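Local coordinates for suppressor of fused homolog (Drosophila melanogaster, PDB 6LPH), which probably binds and sequesters DNA-binding transcription factors, and is seen here as its N-terminal part, from a complex with Fu, at residues 104-108 / 178-182; 173-177 / 214-218. All blocks are in the same frame, centred on the assembly; numbering follows the deposited sequence.

Contact 1 (104-108 / 178-182)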
ATOM      1  N   LEU A 104      -3.520   3.605   3.664  1.00 12.09           N
ATOM      2  CA  LEU A 104      -3.244   2.530   2.744  1.00 10.55           C
ATOM      3  C   LEU A 104      -1.925   1.827   3.076  1.00 10.84           C
ATOM      4  O   LEU A 104      -0.924   2.493   3.418  1.00 11.21           O
ATOM      5  CB  LEU A 104      -3.109   3.093   1.331  1.00 10.66           C
ATOM      6  CG  LEU A 104      -4.402   3.746   0.787  1.00 11.80           C
ATOM      7  CD1 LEU A 104      -4.127   4.471  -0.523  1.00 13.74           C
ATOM      8  CD2 LEU A 104      -5.504   2.697   0.604  1.00 16.99           C
ATOM      9  N   THR A 105      -1.923   0.494   2.977  1.00 10.48           N
ATOM     10  CA  THR A 105      -0.671  -0.256   2.973  1.00 10.62           C
ATOM     11  C   THR A 105      -0.546  -1.148   1.719  1.00 11.49           C
ATOM     12  O   THR A 105      -1.537  -1.396   1.011  1.00 12.32           O
ATOM     13  CB  THR A 105      -0.427  -1.073   4.258  1.00 11.46           C
ATOM     14  OG1 THR A 105      -1.194  -2.273   4.219  1.00 13.17           O
ATOM     15  CG2 THR A 105      -0.822  -0.263   5.551  1.00 11.01           C
ATOM     16  N   PHE A 106       0.666  -1.615   1.444  1.00 10.40           N
ATOM     17  CA  PHE A 106       0.861  -2.478   0.276  1.00 11.24           C
ATOM     18  C   PHE A 106       2.077  -3.361   0.568  1.00 10.42           C
ATOM     19  O   PHE A 106       3.042  -2.903   1.193  1.00 10.33           O
ATOM     20  CB  PHE A 106       1.054  -1.602  -0.953  1.00 11.01           C
ATOM     21  CG  PHE A 106       1.292  -2.363  -2.260  1.00 10.35           C
ATOM     22  CD1 PHE A 106       0.344  -3.282  -2.751  1.00 10.86           C
ATOM     23  CD2 PHE A 106       2.421  -2.099  -3.024  1.00 10.58           C
ATOM     24  CE1 PHE A 106       0.520  -3.942  -3.963  1.00 11.52           C
ATOM     25  CE2 PHE A 106       2.608  -2.748  -4.278  1.00 11.51           C
ATOM     26  CZ  PHE A 106       1.666  -3.682  -4.729  1.00 10.98           C
ATOM     27  N   ARG A 107       1.977  -4.640   0.216  1.00 10.61           N
ATOM     28  CA  ARG A 107       3.104  -5.573   0.404  1.00 10.63           C
ATOM     29  C   ARG A 107       3.560  -6.078  -0.946  1.00 11.11           C
ATOM     30  O   ARG A 107       2.792  -6.705  -1.705  1.00 12.31           O
ATOM     31  CB  ARG A 107       2.742  -6.721   1.319  1.00 10.56           C
ATOM     32  CG  ARG A 107       2.417  -6.223   2.756  1.00 11.12           C
ATOM     33  CD  ARG A 107       2.077  -7.366   3.680  1.00 10.74           C
ATOM     34  NE  ARG A 107       1.632  -6.864   4.989  1.00 11.22           N
ATOM     35  CZ  ARG A 107       2.458  -6.527   5.986  1.00 12.03           C
ATOM     36  NH1 ARG A 107       3.798  -6.680   5.844  1.00 11.10           N
ATOM     37  NH2 ARG A 107       1.961  -6.087   7.152  1.00 11.85           N
ATOM     38  N   LEU A 108       4.808  -5.811  -1.252  1.00 11.16           N
ATOM     39  CA  LEU A 108       5.302  -6.110  -2.607  1.00 11.28           C
ATOM     40  C   LEU A 108       6.456  -7.134  -2.604  1.00 11.96           C
ATOM     41  O   LEU A 108       7.524  -6.877  -2.045  1.00 11.36           O
ATOM     42  CB  LEU A 108       5.694  -4.814  -3.295  1.00 11.32           C
ATOM     43  CG  LEU A 108       6.441  -4.982  -4.644  1.00 13.61           C
ATOM     44  CD1 LEU A 108       5.537  -5.611  -5.692  1.00 12.98           C
ATOM     45  CD2 LEU A 108       6.971  -3.622  -5.116  1.00 13.33           C
ATOM     46  N   ASP A 178      -4.604  -4.977   7.025  1.00 13.18           N
ATOM     47  CA  ASP A 178      -3.171  -5.225   7.212  1.00 13.46           C
ATOM     48  C   ASP A 178      -2.937  -6.160   8.421  1.00 14.30           C
ATOM     49  O   ASP A 178      -3.283  -5.811   9.539  1.00 14.87           O
ATOM     50  CB  ASP A 178      -2.394  -3.889   7.356  1.00 13.02           C
ATOM     51  CG  ASP A 178      -0.888  -4.094   7.339  1.00 13.84           C
ATOM     52  OD1 ASP A 178      -0.252  -3.563   6.405  1.00 13.83           O
ATOM     53  OD2 ASP A 178      -0.343  -4.799   8.234  1.00 14.51           O
ATOM     54  N   PRO A 179      -2.345  -7.347   8.189  1.00 14.97           N
ATOM     55  CA  PRO A 179      -2.208  -8.370   9.232  1.00 16.90           C
ATOM     56  C   PRO A 179      -1.317  -7.934  10.412  1.00 16.61           C
ATOM     57  O   PRO A 179      -1.533  -8.372  11.540  1.00 19.22           O
ATOM     58  CB  PRO A 179      -1.568  -9.560   8.478  1.00 17.81           C
ATOM     59  CG  PRO A 179      -0.847  -8.936   7.327  1.00 17.79           C
ATOM     60  CD  PRO A 179      -1.660  -7.729   6.933  1.00 15.31           C
ATOM     61  N   GLN A 180      -0.321  -7.093  10.144  1.00 16.57           N
ATOM     62  CA  GLN A 180       0.597  -6.581  11.176  1.00 17.15           C
ATOM     63  C   GLN A 180       0.020  -5.362  11.862  1.00 16.66           C
ATOM     64  O   GLN A 180       0.100  -5.217  13.093  1.00 18.59           O
ATOM     65  CB  GLN A 180       1.870  -6.077  10.503  1.00 18.07           C
ATOM     66  CG  GLN A 180       3.065  -6.876  10.806  1.00 19.80           C
ATOM     67  CD  GLN A 180       4.246  -6.420  10.006  1.00 17.67           C
ATOM     68  OE1 GLN A 180       4.102  -5.834   8.917  1.00 16.87           O
ATOM     69  NE2 GLN A 180       5.436  -6.681  10.538  1.00 19.32           N
ATOM     70  N   LEU A 181      -0.513  -4.451  11.056  1.00 15.32           N
ATOM     71  CA  LEU A 181      -0.848  -3.120  11.589  1.00 17.19           C
ATOM     72  C   LEU A 181      -2.237  -3.060  12.190  1.00 16.63           C
ATOM     73  O   LEU A 181      -2.460  -2.301  13.125  1.00 17.38           O
ATOM     74  CB  LEU A 181      -0.670  -2.025  10.545  1.00 15.84           C
ATOM     75  CG  LEU A 181       0.732  -1.953   9.926  1.00 16.24           C
ATOM     76  CD1 LEU A 181       0.830  -0.764   8.992  1.00 15.52           C
ATOM     77  CD2 LEU A 181       1.794  -1.901  11.011  1.00 17.68           C
ATOM     78  N   GLY A 182      -3.156  -3.850  11.633  1.00 14.68           N
ATOM     79  CA  GLY A 182      -4.529  -3.900  12.132  1.00 19.04           C
ATOM     80  C   GLY A 182      -5.215  -2.536  12.142  1.00 18.46           C
ATOM     81  O   GLY A 182      -5.172  -1.789  11.171  1.00 17.36           O
TER

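Contact 2 (173-177 / 214-218)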
ATOM      1  N   LEU A 173      -7.473  -4.378  -7.721  1.00 11.42           N
ATOM      2  CA  LEU A 173      -7.096  -4.400  -6.323  1.00 12.17           C
ATOM      3  C   LEU A 173      -8.203  -4.944  -5.490  1.00 11.94           C
ATOM      4  O   LEU A 173      -9.365  -4.691  -5.785  1.00 14.03           O
ATOM      5  CB  LEU A 173      -6.830  -2.966  -5.808  1.00 13.54           C
ATOM      6  CG  LEU A 173      -5.747  -2.269  -6.639  1.00 16.13           C
ATOM      7  CD1 LEU A 173      -5.808  -0.770  -6.450  1.00 16.99           C
ATOM      8  CD2 LEU A 173      -4.387  -2.869  -6.277  1.00 14.61           C
ATOM      9  N   LEU A 174      -7.853  -5.688  -4.443  1.00 11.58           N
ATOM     10  CA  LEU A 174      -8.815  -5.960  -3.339  1.00 11.69           C
ATOM     11  C   LEU A 174      -8.261  -5.305  -2.123  1.00 12.69           C
ATOM     12  O   LEU A 174      -7.074  -4.998  -2.098  1.00 12.48           O
ATOM     13  CB  LEU A 174      -9.029  -7.467  -3.052  1.00 10.86           C
ATOM     14  CG  LEU A 174      -9.494  -8.314  -4.239  1.00 12.25           C
ATOM     15  CD1 LEU A 174      -9.760  -9.784  -3.846  1.00 12.90           C
ATOM     16  CD2 LEU A 174     -10.736  -7.658  -4.837  1.00 13.83           C
ATOM     17  N   VAL A 175      -9.123  -5.106  -1.110  1.00 14.96           N
ATOM     18  CA  VAL A 175      -8.750  -4.446   0.142  1.00 15.43           C
ATOM     19  C   VAL A 175      -8.872  -5.413   1.322  1.00 14.80           C
ATOM     20  O   VAL A 175      -9.924  -6.004   1.557  1.00 14.60           O
ATOM     21  CB  VAL A 175      -9.600  -3.181   0.415  1.00 16.10           C
ATOM     22  CG1 VAL A 175      -9.156  -2.487   1.716  1.00 15.17           C
ATOM     23  CG2 VAL A 175      -9.502  -2.219  -0.764  1.00 15.83           C
ATOM     24  N   ALA A 176      -7.758  -5.599   2.030  1.00 14.73           N
ATOM     25  CA  ALA A 176      -7.707  -6.482   3.193  1.00 14.06           C
ATOM     26  C   ALA A 176      -7.260  -5.688   4.403  1.00 14.03           C
ATOM     27  O   ALA A 176      -6.740  -4.568   4.260  1.00 13.06           O
ATOM     28  CB  ALA A 176      -6.744  -7.653   2.934  1.00 15.63           C
ATOM     29  N   GLN A 177      -7.487  -6.242   5.597  1.00 16.09           N
ATOM     30  CA  GLN A 177      -6.946  -5.625   6.791  1.00 15.86           C
ATOM     31  C   GLN A 177      -5.457  -5.971   6.817  1.00 14.05           C
ATOM     32  O   GLN A 177      -5.099  -7.121   6.615  1.00 15.22           O
ATOM     33  CB  GLN A 177      -7.615  -6.150   8.053  1.00 17.08           C
ATOM     34  CG  GLN A 177      -7.065  -5.417   9.274  1.00 19.81           C
ATOM     35  CD  GLN A 177      -7.694  -5.889  10.548  1.00 25.98           C
ATOM     36  OE1 GLN A 177      -8.273  -6.973  10.615  1.00 38.05           O
ATOM     37  NE2 GLN A 177      -7.590  -5.082  11.567  1.00 32.34           N
ATOM     38  N   GLY A 214     -14.111 -13.637   0.754  1.00 16.62           N
ATOM     39  CA  GLY A 214     -13.989 -15.047   0.341  1.00 16.73           C
ATOM     40  C   GLY A 214     -12.856 -15.252  -0.677  1.00 17.03           C
ATOM     41  O   GLY A 214     -12.115 -16.244  -0.610  1.00 16.60           O
ATOM     42  N   VAL A 215     -12.698 -14.321  -1.616  1.00 16.19           N
ATOM     43  CA  VAL A 215     -11.542 -14.375  -2.547  1.00 16.04           C
ATOM     44  C   VAL A 215     -10.198 -14.144  -1.808  1.00 15.26           C
ATOM     45  O   VAL A 215      -9.209 -14.847  -2.076  1.00 14.37           O
ATOM     46  CB  VAL A 215     -11.694 -13.399  -3.746  1.00 16.19           C
ATOM     47  CG1 VAL A 215     -10.467 -13.449  -4.639  1.00 16.56           C
ATOM     48  CG2 VAL A 215     -12.949 -13.723  -4.552  1.00 15.54           C
ATOM     49  N   LEU A 216     -10.154 -13.171  -0.894  1.00 14.18           N
ATOM     50  CA  LEU A 216      -8.926 -12.943  -0.095  1.00 14.21           C
ATOM     51  C   LEU A 216      -8.558 -14.194   0.701  1.00 15.77           C
ATOM     52  O   LEU A 216      -7.373 -14.546   0.811  1.00 15.36           O
ATOM     53  CB  LEU A 216      -9.098 -11.776   0.873  1.00 15.46           C
ATOM     54  CG  LEU A 216      -9.187 -10.409   0.187  1.00 15.46           C
ATOM     55  CD1 LEU A 216      -9.618  -9.322   1.157  1.00 16.92           C
ATOM     56  CD2 LEU A 216      -7.892 -10.036  -0.544  1.00 14.31           C
ATOM     57  N   ASN A 217      -9.580 -14.866   1.239  1.00 15.94           N
ATOM     58  CA  ASN A 217      -9.369 -16.078   2.008  1.00 17.95           C
ATOM     59  C   ASN A 217      -8.748 -17.166   1.160  1.00 18.71           C
ATOM     60  O   ASN A 217      -7.859 -17.893   1.651  1.00 19.71           O
ATOM     61  CB  ASN A 217     -10.671 -16.594   2.611  1.00 21.71           C
ATOM     62  CG  ASN A 217     -11.034 -15.901   3.912  1.00 29.04           C
ATOM     63  OD1 ASN A 217     -10.171 -15.331   4.591  1.00 34.18           O
ATOM     64  ND2 ASN A 217     -12.321 -15.948   4.275  1.00 37.37           N
ATOM     65  N   PHE A 218      -9.193 -17.265  -0.102  1.00 16.92           N
ATOM     66  CA  PHE A 218      -8.596 -18.213  -1.065  1.00 17.99           C
ATOM     67  C   PHE A 218      -7.120 -17.902  -1.295  1.00 17.77           C
ATOM     68  O   PHE A 218      -6.281 -18.806  -1.255  1.00 17.76           O
ATOM     69  CB  PHE A 218      -9.302 -18.167  -2.432  1.00 20.02           C
ATOM     70  CG  PHE A 218     -10.690 -18.751  -2.447  1.00 21.55           C
ATOM     71  CD1 PHE A 218     -11.096 -19.715  -1.505  1.00 23.61           C
ATOM     72  CD2 PHE A 218     -11.599 -18.350  -3.446  1.00 21.19           C
ATOM     73  CE1 PHE A 218     -12.383 -20.256  -1.550  1.00 24.67           C
ATOM     74  CE2 PHE A 218     -12.883 -18.897  -3.501  1.00 24.21           C
ATOM     75  CZ  PHE A 218     -13.276 -19.836  -2.542  1.00 28.02           C
TER

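Contact 1 (104-108 / 178-182)
Asp178 turns its carboxylate between Thr105 and Arg107, two residues apart on one face of strand 104-108, and gives each a different oxygen. The Thr105 hydroxyl donates to the anti lone pair of OD1, with OG1 2.7 Å from Asp178 OD1. Arg107 arrives at about a right angle to the aspartate side chain, its guanidinium plane 54° from that of the carboxylate; in the salt bridge, Arg107 NH2 meets Asp178 OD2 at 2.9 Å on its syn side but tilted from the carboxylate plane, while OD2 lies near the guanidinium plane. A chi1 of -171° swings the carboxylate away from the Asp178 amide, and OD2 then accepts from two amides of the turn that follows. The backbone N of Gln180 meets OD2 nearly in line with its C-O bond, and that of Leu181, 2.8 Å from Asp178 OD2, comes from above the carboxylate plane: an Asx turn and the wider Asx motif, in the bend that interrupts strand 172-186. Three donors grip one oxygen of this buried aspartate, while OD1 is also bonded to His73. The amide of Gln180 reaches the guanidinium edge as well, OE1 lying 2.8 Å from Arg107 NH2 in a fairly straight bond (158°), with a weak one from NH1. With an alanine here instead of Asp178, Arg107 would probably lose its carboxylate mate, and the Thr105 hydroxyl and the turn amides their acceptor. Beside the polar cluster, the Thr105 methyl CG2 packs 3.8 Å from Leu181 CD1. Gln195 and His71 bond to Arg107 NE and NH1, further fixing the guanidinium.

Contact 2 (173-177 / 214-218)
Leu216 reaches from helix 214-218 across to strand 173-177, and its side chain can be followed outward. CB leaves the helix toward the strand, and CG, anti to the carbonyl carbon (chi1 -69°), comes within 4.1 Å of Leu174 CD1. Beyond it the two methyls part. CD1 lies over the backbone, 3.4 Å from Val175 O, and also meets the methyl of Ala176, with Leu216 CD1 3.8 Å from Ala176 CB. CD2 turns to Leu174, where it touches both CB and CD1, each 3.8 Å from Leu216 CD2. The two leucines run alongside one another, pointing opposite ways. Leu174 then carries the contact on to Val215, its CD1 standing 3.8 Å from Val215 CG1, the two side chains at about a right angle. The side-chain-to-side-chain contacts are all apolar. Segments 173-177 and 214-218 run at 82° to each other, their axes 9.4 Å apart at closest approach. This is helix-on-sheet packing: helix 201-219 packs on strand 172-186, whose segment here is hydrogen-bonded to strand 189-199, while Ala207 of the same helix also touches Leu174 and Leu230 from a loop meets Ala176.

In the fold
Both contacts hang on strand 172-186, which is interrupted at the turn of contact 1: contact 2 uses its first part and contact 1 the turn directly after it, with Gln177 and Asp178 adjacent in the chain. Their centres lie about 12 Å apart, and the two meet where Gln177 NE2 packs 3.3 Å from Gly182 CA. The centre of contact 1 lies about 5 Å, and that of contact 2 about 12 Å, from the centre of the chain. In the mixed sheet, strand 189-199 runs between 97-109 and 172-186, so contact 1 reaches across that intervening strand mainly through polar side chains, whereas contact 2 joins the sheet to helix 201-219 through apolar ones.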